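Local structure of novel Thermotoga maritima enzyme TM1112 (1O5U) at residues 36-41 with 88-93; 54-59 with 95-100; 15-20 with 68-73. The protein is of unknown function but adopts the small beta-barrel fold of the cupin family and, as a putative enzyme, probably uses the interior of that barrel as its active site. All blocks are in the same frame, centred on the assembly; numbering follows the deposited sequence.

Interaction 1 of 3, residues 36-41 with 88-93; sequences WEKEVS and WKVLEP
S41 and V90 join the two backbones where strand 35-38 has given way to a bend: V90 N donates to S41 O at 2.7 Å, almost in line with the carbonyl, while the return bond from S41 N to V90 O is weak. CA-H...O contacts add to this, V40 CA to V90 O and P93 CA to K38 O among them. Among the side chains, the W36 indole presents its edge to the face of W88, an offset edge-to-face pair with six-membered rings 5.5 Å apart between centroids and planes at 86°. W36 reaches its partner because CG stands anti to the backbone N (chi1 179°), and its CZ3 comes to 3.7 Å from CZ3 of W88. Beside them, V90 lays CG1 against the carbonyl O of E39, and V40 CG2 packs on P93 CD at 3.8 Å. The bend itself is tied from within: S41 OG donates to E39 O at 2.9 Å and receives K38 NZ at 3.0 Å, so the hydroxyl is gripped twice. K38 NZ also forms a salt bridge with E39 OE2 (2.8 Å), met from above the carboxylate plane. Around this corner, strand 35-38 pairs with strand 93-100 and strand 85-90 with strand 58-64, while F43 of strand 41-46 packs against W36, K38, W88 and V90.

Interaction 2 of 3, residues 54-59 with 95-100; sequences YILEGK and RKHYNL
L56 and H97 cross at an oblique angle, the leucine bringing its CD1 branch to 3.5 Å from CD2 of the imidazole. CG of L56 stands anti to its own carbonyl carbon (chi1 -64°), and from there CD1 also meets the aliphatic part of R95, with R95 CG at 4.0 Å. With the isobutyl group cut back to a methyl, as in an alanine here, H97 CD2 and the R95 methylenes would probably lose the carbon they share, and a gap is likely to open between them. I55 and K96 lie on another face of the sheet, where I55 CD1 touches K96 CB at 3.9 Å and the lysine runs on, extended, to a covalent link between NZ and an unidentified ligand. The polar ends of R95 and H97 have partners outside these strands: R95 a salt bridge to E37, H97 a hydrogen bond from ND1 to W33 O. Between the backbones the pairing is antiparallel: Y54 N donates to H97 O at 2.8 Å and H97 N to Y54 O at 2.9 Å. R95 O then accepts twice, from L56 N at 2.8 Å and, in the carbonyl plane on a lone pair, from E57 N at 3.2 Å. Two residues, L56 and E57, sit opposite the single R95, a classic beta bulge, set where the chain turns from one sheet of the cupin barrel into the other.

Interaction 3 of 3, residues 15-20 with 68-73; sequences VKIEKP and KKYVIE
Y70 carries CG anti to its carbonyl carbon (chi1 -60°), a rotation that brings one face of its phenol ring to V15 CB; the valine's own first torsion only sets CG2 beside the ring. The result is a CH-pi contact, V15 CB lying over that face 3.9 Å from the ring centroid and only 8° off the ring normal. V15 CG2 settles 3.8 Å from Y70 CE2, while V15 O approaches Y70 CE1 at 3.6 Å. Two residues on, I17 extends CG1 and CD1 across I72 at about a right angle; its CD1 presses to 3.5 Å from I72 CG2, a tight carbon pair, and also touches CB of Y70. The two strands run 8.8 Å apart at their axes' closest approach and cross at 41°, a spacing bridged by side chains. V78 of strand 77-80 packs against V15, I17 and I72, continuing the same apolar layer. The K19 ammonium has its salt bridge with D76, and E73 OE2 stays 4.8 Å from K19 NZ. Between these two segments the contact thus rests on apolar packing, with the charged groups at the K19/E73 end, while strand 16-18 is hydrogen-bonded through its backbone to strand 77-80.

In the fold
Interactions 1 and 2, their centres about 11 Å apart, both lie where the chain passes from one sheet to the other, at the corners L91-E92 and L56-E57. Backbone pairing connects them: W36 N lies 2.9 Å from K96 O, and L91 N lies 2.8 Å from K59 O, each a probable hydrogen bond. Interaction 3 packs one edge strand of each sheet together, about 12 Å from interaction 2 and about 15 Å from interaction 1 between centres. It meets interaction 2 where I55 CB comes 3.4 Å from E73 O. W88 of interaction 1 touches the other two: its CH2 is 3.5 Å from K96 NZ and 4.2 Å from I72 CD1. The unidentified molecule covalently linked to K96 NZ and close to W88 may mark a pocket inside the barrel.

Interaction 1 of 3, residues 36-41 with 88-93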
loop_
_atom_site.group_PDB
_atom_site.type_symbol
_atom_site.label_atom_id
_atom_site.label_comp_id
_atom_site.label_asym_id
_atom_site.label_seq_id
_atom_site.Cartn_x
_atom_site.Cartn_y
_atom_site.Cartn_z
ATOM N N TRP A 36 -6.025 5.173 -6.420
ATOM C CA TRP A 36 -6.857 5.269 -5.223
ATOM C C TRP A 36 -6.270 6.365 -4.325
ATOM O O TRP A 36 -5.048 6.510 -4.193
ATOM C CB TRP A 36 -6.841 3.964 -4.476
ATOM C CG TRP A 36 -7.641 3.895 -3.207
ATOM C CD1 TRP A 36 -8.929 3.560 -3.094
ATOM C CD2 TRP A 36 -7.138 4.009 -1.879
ATOM N NE1 TRP A 36 -9.295 3.512 -1.769
ATOM C CE2 TRP A 36 -8.208 3.798 -1.002
ATOM C CE3 TRP A 36 -5.893 4.297 -1.340
ATOM C CZ2 TRP A 36 -8.065 3.827 0.359
ATOM C CZ3 TRP A 36 -5.754 4.352 0.017
ATOM C CH2 TRP A 36 -6.844 4.111 0.859
ATOM N N GLU A 37 -7.149 7.160 -3.736
ATOM C CA GLU A 37 -6.740 8.204 -2.813
ATOM C C GLU A 37 -7.580 8.136 -1.548
ATOM O O GLU A 37 -8.760 7.778 -1.592
ATOM C CB GLU A 37 -7.014 9.565 -3.462
ATOM C CG GLU A 37 -6.144 9.873 -4.626
ATOM C CD GLU A 37 -6.354 11.317 -5.099
ATOM O OE1 GLU A 37 -5.870 12.250 -4.445
ATOM O OE2 GLU A 37 -7.022 11.497 -6.107
ATOM N N LYS A 38 -7.020 8.613 -0.457
ATOM C CA LYS A 38 -7.717 8.606 0.821
ATOM C C LYS A 38 -7.204 9.750 1.661
ATOM O O LYS A 38 -5.999 9.984 1.758
ATOM C CB LYS A 38 -7.475 7.322 1.576
ATOM C CG LYS A 38 -8.354 7.066 2.778
ATOM C CD LYS A 38 -9.727 6.801 2.322
ATOM C CE LYS A 38 -10.571 6.287 3.393
ATOM N NZ LYS A 38 -10.876 7.346 4.314
ATOM N N GLU A 39 -8.149 10.441 2.304
ATOM C CA GLU A 39 -7.827 11.562 3.162
ATOM C C GLU A 39 -7.360 11.039 4.514
ATOM O O GLU A 39 -7.487 9.866 4.785
ATOM C CB GLU A 39 -9.080 12.439 3.348
ATOM C CG GLU A 39 -10.124 11.785 4.234
ATOM C CD GLU A 39 -10.945 10.638 3.590
ATOM O OE1 GLU A 39 -10.917 10.389 2.331
ATOM O OE2 GLU A 39 -11.717 10.020 4.379
ATOM N N VAL A 40 -6.889 11.925 5.401
ATOM C CA VAL A 40 -6.526 11.527 6.773
ATOM C C VAL A 40 -7.748 10.861 7.447
ATOM O O VAL A 40 -8.850 11.421 7.449
ATOM C CB VAL A 40 -6.033 12.752 7.575
ATOM C CG1 VAL A 40 -5.948 12.476 9.076
ATOM C CG2 VAL A 40 -4.713 13.243 6.976
ATOM N N SER A 41 -7.534 9.689 8.028
ATOM C CA SER A 41 -8.573 8.768 8.436
ATOM C C SER A 41 -7.956 7.532 9.076
ATOM O O SER A 41 -6.736 7.331 9.003
ATOM C CB SER A 41 -9.426 8.346 7.231
ATOM O OG SER A 41 -8.660 7.694 6.232
ATOM N N TRP A 88 -5.622 0.594 8.754
ATOM C CA TRP A 88 -4.913 1.709 8.171
ATOM C C TRP A 88 -5.129 2.980 8.977
ATOM O O TRP A 88 -6.271 3.321 9.319
ATOM C CB TRP A 88 -5.416 1.973 6.734
ATOM C CG TRP A 88 -4.793 1.104 5.666
ATOM C CD1 TRP A 88 -4.662 -0.240 5.695
ATOM C CD2 TRP A 88 -4.248 1.536 4.416
ATOM N NE1 TRP A 88 -4.050 -0.678 4.542
ATOM C CE2 TRP A 88 -3.793 0.389 3.734
ATOM C CE3 TRP A 88 -4.126 2.771 3.778
ATOM C CZ2 TRP A 88 -3.179 0.459 2.520
ATOM C CZ3 TRP A 88 -3.545 2.823 2.554
ATOM C CH2 TRP A 88 -3.069 1.687 1.931
ATOM N N LYS A 89 -4.044 3.694 9.266
ATOM C CA LYS A 89 -4.122 5.060 9.818
ATOM C C LYS A 89 -3.425 5.988 8.858
ATOM O O LYS A 89 -2.177 5.981 8.754
ATOM C CB LYS A 89 -3.455 5.137 11.190
ATOM C CG LYS A 89 -3.708 6.477 11.878
ATOM C CD LYS A 89 -3.266 6.498 13.301
ATOM C CE LYS A 89 -3.551 7.878 13.895
ATOM N NZ LYS A 89 -2.976 8.056 15.268
ATOM N N VAL A 90 -4.214 6.721 8.093
ATOM C CA VAL A 90 -3.688 7.583 7.054
ATOM C C VAL A 90 -3.284 8.907 7.741
ATOM O O VAL A 90 -4.114 9.642 8.247
ATOM C CB VAL A 90 -4.723 7.872 5.972
ATOM C CG1 VAL A 90 -4.169 8.920 4.994
ATOM C CG2 VAL A 90 -5.191 6.592 5.230
ATOM N N LEU A 91 -1.990 9.168 7.823
ATOM C CA LEU A 91 -1.479 10.330 8.537
ATOM C C LEU A 91 -1.310 11.536 7.614
ATOM O O LEU A 91 -1.492 12.694 8.042
ATOM C CB LEU A 91 -0.120 9.974 9.139
ATOM C CG LEU A 91 -0.125 8.877 10.206
ATOM C CD1 LEU A 91 1.294 8.528 10.556
ATOM C CD2 LEU A 91 -0.905 9.271 11.436
ATOM N N GLU A 92 -0.895 11.262 6.384
ATOM C CA GLU A 92 -0.872 12.272 5.316
ATOM C C GLU A 92 -1.672 11.741 4.157
ATOM O O GLU A 92 -1.504 10.576 3.779
ATOM C CB GLU A 92 0.565 12.563 4.907
ATOM C CG GLU A 92 1.400 13.096 6.069
ATOM C CD GLU A 92 2.866 13.185 5.739
ATOM O OE1 GLU A 92 3.244 12.995 4.563
ATOM O OE2 GLU A 92 3.632 13.431 6.696
ATOM N N PRO A 93 -2.522 12.561 3.532
ATOM C CA PRO A 93 -3.380 12.066 2.447
ATOM C C PRO A 93 -2.643 11.233 1.419
ATOM O O PRO A 93 -1.589 11.647 0.895
ATOM C CB PRO A 93 -3.935 13.351 1.829
ATOM C CG PRO A 93 -3.891 14.297 2.914
ATOM C CD PRO A 93 -2.764 13.987 3.811
#

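Interaction 2 of 3, residues 54-59 with 95-100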
loop_
_atom_site.group_PDB
_atom_site.type_symbol
_atom_site.label_atom_id
_atom_site.label_comp_id
_atom_site.label_asym_id
_atom_site.label_seq_id
_atom_site.Cartn_x
_atom_site.Cartn_y
_atom_site.Cartn_z
ATOM N N TYR A 54 1.786 1.115 -5.349
ATOM C CA TYR A 54 2.884 2.071 -5.440
ATOM C C TYR A 54 2.406 3.445 -4.921
ATOM O O TYR A 54 1.467 4.017 -5.441
ATOM C CB TYR A 54 3.424 2.187 -6.867
ATOM C CG TYR A 54 4.595 3.132 -6.961
ATOM C CD1 TYR A 54 4.478 4.374 -7.598
ATOM C CD2 TYR A 54 5.792 2.850 -6.284
ATOM C CE1 TYR A 54 5.526 5.236 -7.647
ATOM C CE2 TYR A 54 6.830 3.757 -6.291
ATOM C CZ TYR A 54 6.706 4.917 -6.989
ATOM O OH TYR A 54 7.775 5.792 -7.020
ATOM N N ILE A 55 3.060 3.949 -3.898
ATOM C CA ILE A 55 2.639 5.198 -3.234
ATOM C C ILE A 55 3.207 6.445 -3.928
ATOM O O ILE A 55 4.447 6.691 -3.972
ATOM C CB ILE A 55 3.012 5.198 -1.716
ATOM C CG1 ILE A 55 2.647 3.910 -1.012
ATOM C CG2 ILE A 55 2.417 6.385 -0.979
ATOM C CD1 ILE A 55 1.221 3.486 -1.146
ATOM N N LEU A 56 2.281 7.247 -4.472
ATOM C CA LEU A 56 2.635 8.493 -5.114
ATOM C C LEU A 56 2.789 9.628 -4.111
ATOM O O LEU A 56 3.638 10.492 -4.263
ATOM C CB LEU A 56 1.567 8.867 -6.177
ATOM C CG LEU A 56 1.443 7.905 -7.367
ATOM C CD1 LEU A 56 0.318 8.308 -8.285
ATOM C CD2 LEU A 56 2.753 7.885 -8.143
ATOM N N GLU A 57 1.920 9.645 -3.102
ATOM C CA GLU A 57 1.923 10.642 -2.058
ATOM C C GLU A 57 1.363 10.036 -0.795
ATOM O O GLU A 57 0.530 9.149 -0.853
ATOM C CB GLU A 57 1.031 11.834 -2.417
ATOM C CG GLU A 57 1.381 12.571 -3.695
ATOM C CD GLU A 57 2.720 13.330 -3.622
ATOM O OE1 GLU A 57 3.251 13.613 -2.523
ATOM O OE2 GLU A 57 3.251 13.650 -4.711
ATOM N N GLY A 58 1.808 10.553 0.343
ATOM C CA GLY A 58 1.164 10.234 1.606
ATOM C C GLY A 58 1.981 9.416 2.563
ATOM O O GLY A 58 3.170 9.172 2.329
ATOM N N LYS A 59 1.345 9.063 3.651
ATOM C CA LYS A 59 2.006 8.354 4.767
ATOM C C LYS A 59 0.912 7.654 5.521
ATOM O O LYS A 59 -0.086 8.283 5.924
ATOM C CB LYS A 59 2.730 9.292 5.701
ATOM C CG LYS A 59 3.420 8.561 6.890
ATOM C CD LYS A 59 4.117 9.483 7.806
ATOM C CE LYS A 59 4.899 8.710 8.817
ATOM N NZ LYS A 59 5.645 9.648 9.797
ATOM N N ARG A 95 -2.157 8.924 -2.096
ATOM C CA ARG A 95 -2.467 8.659 -3.510
ATOM C C ARG A 95 -1.601 7.507 -3.949
ATOM O O ARG A 95 -0.397 7.504 -3.730
ATOM C CB ARG A 95 -2.228 9.862 -4.407
ATOM C CG ARG A 95 -2.532 9.619 -5.830
ATOM C CD ARG A 95 -2.435 10.862 -6.707
ATOM N NE ARG A 95 -3.288 11.922 -6.217
ATOM C CZ ARG A 95 -2.954 13.188 -6.117
ATOM N NH1 ARG A 95 -3.830 14.035 -5.617
ATOM N NH2 ARG A 95 -1.765 13.627 -6.500
ATOM N N LYS A 96 -2.204 6.488 -4.544
ATOM C CA LYS A 96 -1.432 5.316 -4.953
ATOM C C LYS A 96 -1.974 4.701 -6.212
ATOM O O LYS A 96 -3.184 4.859 -6.544
ATOM C CB LYS A 96 -1.430 4.275 -3.829
ATOM C CG LYS A 96 -2.725 3.660 -3.564
ATOM C CD LYS A 96 -2.732 2.820 -2.287
ATOM C CE LYS A 96 -3.779 1.720 -2.412
ATOM N NZ LYS A 96 -3.509 0.655 -1.382
ATOM N N HIS A 97 -1.078 4.027 -6.932
ATOM C CA HIS A 97 -1.449 3.062 -7.994
ATOM C C HIS A 97 -1.584 1.680 -7.335
ATOM O O HIS A 97 -0.779 1.350 -6.438
ATOM C CB HIS A 97 -0.361 3.020 -9.090
ATOM C CG HIS A 97 -0.399 4.181 -10.039
ATOM N ND1 HIS A 97 -1.292 4.248 -11.088
ATOM C CD2 HIS A 97 0.367 5.298 -10.124
ATOM C CE1 HIS A 97 -1.117 5.383 -11.749
ATOM N NE2 HIS A 97 -0.104 6.039 -11.192
ATOM N N TYR A 98 -2.567 0.869 -7.756
ATOM C CA TYR A 98 -2.787 -0.438 -7.126
ATOM C C TYR A 98 -3.153 -1.497 -8.136
ATOM O O TYR A 98 -3.766 -1.210 -9.156
ATOM C CB TYR A 98 -3.813 -0.372 -5.974
ATOM C CG TYR A 98 -5.214 -0.186 -6.453
ATOM C CD1 TYR A 98 -6.029 -1.277 -6.756
ATOM C CD2 TYR A 98 -5.715 1.076 -6.684
ATOM C CE1 TYR A 98 -7.338 -1.079 -7.249
ATOM C CE2 TYR A 98 -6.993 1.272 -7.151
ATOM C CZ TYR A 98 -7.802 0.220 -7.439
ATOM O OH TYR A 98 -9.086 0.476 -7.940
ATOM N N ASN A 99 -2.722 -2.728 -7.859
ATOM C CA ASN A 99 -2.934 -3.881 -8.754
ATOM C C ASN A 99 -3.371 -5.032 -7.886
ATOM O O ASN A 99 -2.669 -5.398 -6.977
ATOM C CB ASN A 99 -1.638 -4.248 -9.509
ATOM C CG ASN A 99 -1.837 -5.313 -10.561
ATOM O OD1 ASN A 99 -2.701 -5.179 -11.461
ATOM N ND2 ASN A 99 -1.039 -6.394 -10.478
ATOM N N LEU A 100 -4.575 -5.538 -8.131
ATOM C CA LEU A 100 -5.093 -6.723 -7.436
ATOM C C LEU A 100 -4.635 -7.933 -8.206
ATOM O O LEU A 100 -4.634 -7.900 -9.426
ATOM C CB LEU A 100 -6.622 -6.676 -7.393
ATOM C CG LEU A 100 -7.234 -5.412 -6.803
ATOM C CD1 LEU A 100 -8.741 -5.542 -6.808
ATOM C CD2 LEU A 100 -6.717 -5.195 -5.411
#

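Interaction 3 of 3, residues 15-20 with 68-73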
loop_
_atom_site.group_PDB
_atom_site.type_symbol
_atom_site.label_atom_id
_atom_site.label_comp_id
_atom_site.label_asym_id
_atom_site.label_seq_id
_atom_site.Cartn_x
_atom_site.Cartn_y
_atom_site.Cartn_z
ATOM N N VAL A 15 3.442 -7.716 5.479
ATOM C CA VAL A 15 3.407 -6.641 4.501
ATOM C C VAL A 15 4.843 -6.385 4.002
ATOM O O VAL A 15 5.763 -6.119 4.802
ATOM C CB VAL A 15 2.850 -5.349 5.073
ATOM C CG1 VAL A 15 2.725 -4.300 3.989
ATOM C CG2 VAL A 15 1.478 -5.593 5.717
ATOM N N LYS A 16 5.037 -6.493 2.694
ATOM C CA LYS A 16 6.355 -6.405 2.113
ATOM C C LYS A 16 6.461 -5.032 1.553
ATOM O O LYS A 16 5.550 -4.601 0.889
ATOM C CB LYS A 16 6.506 -7.444 1.008
ATOM C CG LYS A 16 6.391 -8.813 1.567
ATOM C CD LYS A 16 6.337 -9.900 0.514
ATOM C CE LYS A 16 6.241 -11.278 1.193
ATOM N NZ LYS A 16 7.416 -11.581 2.105
ATOM N N ILE A 17 7.568 -4.351 1.828
ATOM C CA ILE A 17 7.760 -2.955 1.449
ATOM C C ILE A 17 9.171 -2.737 0.935
ATOM O O ILE A 17 10.170 -3.182 1.556
ATOM C CB ILE A 17 7.549 -2.040 2.674
ATOM C CG1 ILE A 17 6.184 -2.290 3.316
ATOM C CG2 ILE A 17 7.709 -0.564 2.288
ATOM C CD1 ILE A 17 5.977 -1.554 4.694
ATOM N N GLU A 18 9.289 -2.069 -0.197
ATOM C CA GLU A 18 10.574 -1.747 -0.717
ATOM C C GLU A 18 10.530 -0.466 -1.468
ATOM O O GLU A 18 9.472 -0.031 -1.891
ATOM C CB GLU A 18 11.068 -2.899 -1.636
ATOM C CG GLU A 18 10.526 -2.914 -3.043
ATOM C CD GLU A 18 10.927 -4.143 -3.817
ATOM O OE1 GLU A 18 10.873 -5.254 -3.212
ATOM O OE2 GLU A 18 11.349 -4.001 -4.989
ATOM N N LYS A 19 11.682 0.169 -1.588
ATOM C CA LYS A 19 11.874 1.267 -2.507
ATOM C C LYS A 19 12.330 0.634 -3.808
ATOM O O LYS A 19 13.502 0.178 -3.912
ATOM C CB LYS A 19 12.944 2.233 -1.981
ATOM C CG LYS A 19 12.542 2.906 -0.691
ATOM C CD LYS A 19 11.448 3.921 -0.910
ATOM C CE LYS A 19 11.332 4.915 0.298
ATOM N NZ LYS A 19 10.024 5.613 0.263
ATOM N N PRO A 20 11.448 0.567 -4.825
ATOM C CA PRO A 20 11.790 -0.208 -6.021
ATOM C C PRO A 20 12.841 0.493 -6.865
ATOM O O PRO A 20 12.937 1.714 -6.841
ATOM C CB PRO A 20 10.437 -0.301 -6.758
ATOM C CG PRO A 20 9.832 1.007 -6.438
ATOM C CD PRO A 20 10.105 1.171 -4.948
ATOM N N LYS A 68 1.420 -6.427 14.168
ATOM C CA LYS A 68 2.627 -5.965 13.485
ATOM C C LYS A 68 2.408 -4.599 12.873
ATOM O O LYS A 68 1.327 -4.313 12.361
ATOM C CB LYS A 68 3.090 -6.977 12.425
ATOM C CG LYS A 68 3.397 -8.328 13.002
ATOM C CD LYS A 68 3.938 -9.299 11.965
ATOM C CE LYS A 68 3.986 -10.719 12.525
ATOM N NZ LYS A 68 4.435 -11.712 11.490
ATOM N N LYS A 69 3.448 -3.754 12.918
ATOM C CA LYS A 69 3.331 -2.348 12.591
ATOM C C LYS A 69 4.306 -1.981 11.505
ATOM O O LYS A 69 5.475 -2.380 11.535
ATOM C CB LYS A 69 3.598 -1.506 13.832
ATOM C CG LYS A 69 2.489 -1.747 14.897
ATOM C CD LYS A 69 2.458 -0.684 15.947
ATOM C CE LYS A 69 1.189 -0.706 16.789
ATOM N NZ LYS A 69 0.121 0.109 16.117
ATOM N N TYR A 70 3.807 -1.214 10.553
ATOM C CA TYR A 70 4.568 -0.815 9.373
ATOM C C TYR A 70 4.167 0.623 9.064
ATOM O O TYR A 70 3.065 1.059 9.431
ATOM C CB TYR A 70 4.107 -1.647 8.187
ATOM C CG TYR A 70 4.283 -3.118 8.347
ATOM C CD1 TYR A 70 5.518 -3.745 8.099
ATOM C CD2 TYR A 70 3.236 -3.895 8.810
ATOM C CE1 TYR A 70 5.654 -5.149 8.269
ATOM C CE2 TYR A 70 3.387 -5.262 9.001
ATOM C CZ TYR A 70 4.596 -5.870 8.747
ATOM O OH TYR A 70 4.683 -7.224 8.934
ATOM N N VAL A 71 5.071 1.348 8.433
ATOM C CA VAL A 71 4.767 2.644 7.870
ATOM C C VAL A 71 5.047 2.516 6.382
ATOM O O VAL A 71 6.109 1.932 5.941
ATOM C CB VAL A 71 5.658 3.736 8.505
ATOM C CG1 VAL A 71 5.594 5.063 7.719
ATOM C CG2 VAL A 71 5.228 3.956 9.921
ATOM N N ILE A 72 4.144 3.080 5.608
ATOM C CA ILE A 72 4.353 3.179 4.158
ATOM C C ILE A 72 4.223 4.617 3.746
ATOM O O ILE A 72 3.435 5.364 4.319
ATOM C CB ILE A 72 3.395 2.298 3.388
ATOM C CG1 ILE A 72 1.962 2.544 3.786
ATOM C CG2 ILE A 72 3.707 0.835 3.665
ATOM C CD1 ILE A 72 0.947 1.647 3.019
ATOM N N GLU A 73 5.056 5.017 2.820
ATOM C CA GLU A 73 5.102 6.421 2.443
ATOM C C GLU A 73 5.511 6.586 1.012
ATOM O O GLU A 73 5.740 5.574 0.311
ATOM C CB GLU A 73 5.938 7.226 3.415
ATOM C CG GLU A 73 7.343 6.841 3.526
ATOM C CD GLU A 73 8.014 7.361 4.809
ATOM O OE1 GLU A 73 7.390 7.930 5.815
ATOM O OE2 GLU A 73 9.208 7.163 4.762
#